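Local coordinates for ribonuclease T2 (Homo sapiens, PDB 3T0O), which cleaves single-stranded RNA, preferentially between purine and uridine residues, and so supplies microbial RNA fragments that are sensed by TLR8 in innate immunity, at residues Ala99-Leu104 with Thr180-Gln185. Numbering follows the deposited sequence.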
loop_
_atom_site.group_PDB
_atom_site.type_symbol
_atom_site.label_atom_id
_atom_site.label_comp_id
_atom_site.label_asym_id
_atom_site.label_seq_id
_atom_site.Cartn_x
_atom_site.Cartn_y
_atom_site.Cartn_z
ATOM N N ALA A 99 -13.720 -7.477 -7.446
ATOM C CA ALA A 99 -14.568 -7.381 -8.684
ATOM C C ALA A 99 -16.074 -7.566 -8.495
ATOM O O ALA A 99 -16.854 -7.402 -9.419
ATOM C CB ALA A 99 -14.077 -8.382 -9.712
ATOM N N GLN A 100 -16.492 -7.962 -7.304
ATOM C CA GLN A 100 -17.905 -7.888 -6.959
ATOM C C GLN A 100 -18.468 -6.484 -7.044
ATOM O O GLN A 100 -19.683 -6.308 -7.130
ATOM C CB GLN A 100 -18.055 -8.358 -5.550
ATOM C CG GLN A 100 -17.780 -9.773 -5.444
ATOM C CD GLN A 100 -17.694 -10.184 -4.010
ATOM O OE1 GLN A 100 -18.391 -9.611 -3.124
ATOM N NE2 GLN A 100 -16.831 -11.120 -3.762
ATOM N N VAL A 101 -17.595 -5.495 -6.951
ATOM C CA VAL A 101 -17.980 -4.097 -7.056
ATOM C C VAL A 101 -17.912 -3.661 -8.505
ATOM O O VAL A 101 -16.934 -3.906 -9.167
ATOM C CB VAL A 101 -17.022 -3.233 -6.213
ATOM C CG1 VAL A 101 -17.174 -1.769 -6.566
ATOM C CG2 VAL A 101 -17.299 -3.504 -4.718
ATOM N N ASP A 102 -18.953 -2.993 -8.986
ATOM C CA ASP A 102 -19.027 -2.703 -10.442
ATOM C C ASP A 102 -17.847 -1.838 -10.851
ATOM O O ASP A 102 -17.212 -2.117 -11.872
ATOM C CB ASP A 102 -20.322 -1.995 -10.869
ATOM C CG ASP A 102 -21.513 -2.925 -11.039
ATOM O OD1 ASP A 102 -21.425 -4.144 -10.836
ATOM O OD2 ASP A 102 -22.584 -2.383 -11.329
ATOM N N ALA A 103 -17.475 -0.878 -10.001
ATOM C CA ALA A 103 -16.341 0.010 -10.332
ATOM C C ALA A 103 -15.009 -0.719 -10.437
ATOM O O ALA A 103 -14.070 -0.158 -11.007
ATOM C CB ALA A 103 -16.181 1.103 -9.281
ATOM N N LEU A 104 -14.950 -1.957 -9.947
ATOM C CA LEU A 104 -13.697 -2.698 -9.887
ATOM C C LEU A 104 -13.824 -4.028 -10.616
ATOM O O LEU A 104 -12.990 -4.925 -10.388
ATOM C CB LEU A 104 -13.343 -3.007 -8.411
ATOM C CG LEU A 104 -13.282 -1.778 -7.484
ATOM C CD1 LEU A 104 -12.998 -2.227 -6.074
ATOM C CD2 LEU A 104 -12.276 -0.756 -7.977
ATOM N N THR A 180 -14.838 2.738 1.348
ATOM C CA THR A 180 -16.165 2.100 1.235
ATOM C C THR A 180 -16.211 1.167 0.046
ATOM O O THR A 180 -15.523 1.344 -0.935
ATOM C CB THR A 180 -17.292 3.110 1.112
ATOM O OG1 THR A 180 -17.109 3.872 -0.113
ATOM C CG2 THR A 180 -17.304 4.018 2.380
ATOM N N LYS A 181 -17.068 0.160 0.128
ATOM C CA LYS A 181 -17.060 -0.871 -0.869
ATOM C C LYS A 181 -17.480 -0.354 -2.228
ATOM O O LYS A 181 -16.817 -0.561 -3.241
ATOM C CB LYS A 181 -18.032 -1.946 -0.369
ATOM C CG LYS A 181 -18.374 -3.035 -1.317
ATOM C CD LYS A 181 -18.872 -4.211 -0.415
ATOM C CE LYS A 181 -18.734 -5.544 -1.032
ATOM N NZ LYS A 181 -19.629 -6.531 -0.374
ATOM N N GLN A 182 -18.583 0.389 -2.248
ATOM C CA GLN A 182 -19.123 0.802 -3.546
ATOM C C GLN A 182 -18.381 1.908 -4.258
ATOM O O GLN A 182 -18.034 1.708 -5.440
ATOM C CB GLN A 182 -20.628 1.056 -3.474
ATOM C CG GLN A 182 -21.388 -0.209 -3.160
ATOM C CD GLN A 182 -21.163 -1.344 -4.186
ATOM O OE1 GLN A 182 -21.012 -1.113 -5.403
ATOM N NE2 GLN A 182 -21.158 -2.577 -3.690
ATOM N N ASP A 183 -18.047 2.998 -3.538
ATOM C CA ASP A 183 -17.469 4.216 -4.155
ATOM C C ASP A 183 -16.026 4.517 -3.679
ATOM O O ASP A 183 -15.449 5.544 -4.053
ATOM C CB ASP A 183 -18.349 5.437 -3.812
ATOM C CG ASP A 183 -19.828 5.145 -3.941
ATOM O OD1 ASP A 183 -20.212 4.506 -4.948
ATOM O OD2 ASP A 183 -20.612 5.544 -3.043
ATOM N N GLN A 184 -15.501 3.643 -2.829
ATOM C CA GLN A 184 -14.144 3.737 -2.250
ATOM C C GLN A 184 -13.914 5.079 -1.640
ATOM O O GLN A 184 -12.865 5.717 -1.915
ATOM C CB GLN A 184 -13.063 3.445 -3.316
ATOM C CG GLN A 184 -13.260 2.096 -3.969
ATOM C CD GLN A 184 -14.330 2.143 -5.049
ATOM O OE1 GLN A 184 -14.287 2.990 -5.939
ATOM N NE2 GLN A 184 -15.271 1.204 -5.001
ATOM N N GLN A 185 -14.859 5.541 -0.838
ATOM C CA GLN A 185 -14.667 6.755 -0.055
ATOM C C GLN A 185 -13.993 6.403 1.277
ATOM O O GLN A 185 -14.179 5.302 1.790
ATOM C CB GLN A 185 -16.019 7.459 0.125
ATOM C CG GLN A 185 -16.624 7.877 -1.233
ATOM C CD GLN A 185 -15.692 8.789 -2.037
ATOM O OE1 GLN A 185 -15.149 8.397 -3.085
ATOM N NE2 GLN A 185 -15.492 10.009 -1.543
HETATM O O HOH W 1 -19.090 -9.169 -0.712
HETATM O O HOH W 2 -21.481 -2.639 -7.539
HETATM O O HOH W 3 -19.254 0.493 -8.168
#
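Val-101 is the apolar centre of this contact, with both methyls against the turn 181-184. Its CG2 sits 3.3 Å from the carbonyl oxygen of Lys-181 and 3.6 Å from CG of that lysine, whose chain crosses the valine at a slant and extends onward beyond CG. With CG1 placed opposite the backbone N (chi1 166°), that methyl reaches NE2 of Gln-184 at 3.9 Å. The CB of Ala-103 and CD1 of Leu-104 approach the same glutamine amide more loosely.

Direct hydrogen bonds stay within each segment or run to outside residues; none joins the two. Gln-184, its chain bent at chi2 (80°), folds its amide back so that NE2 donates to Lys-181 O at 2.9 Å, from above the carbonyl plane, and more weakly to Gln-182 O. Arg-113 of helix 107-121 binds OE1 of the same amide, fixing it from its other end.

Water carries the polar link between the segments. One molecule joins Gln-100 OE1 to Lys-181 NZ, which also bonds Trp-10 O; a second joins Asp-102 N to Gln-182 OE1, and a third Ala-103 N to Gln-182 O. The loop between two helices thus meets the hairpin turn between strands 171-180 and 186-187 chiefly through Val-101, with Ala-103 and Leu-104 beside it; hydrogen bonding between the loops is carried by three waters, while direct contact is van der Waals.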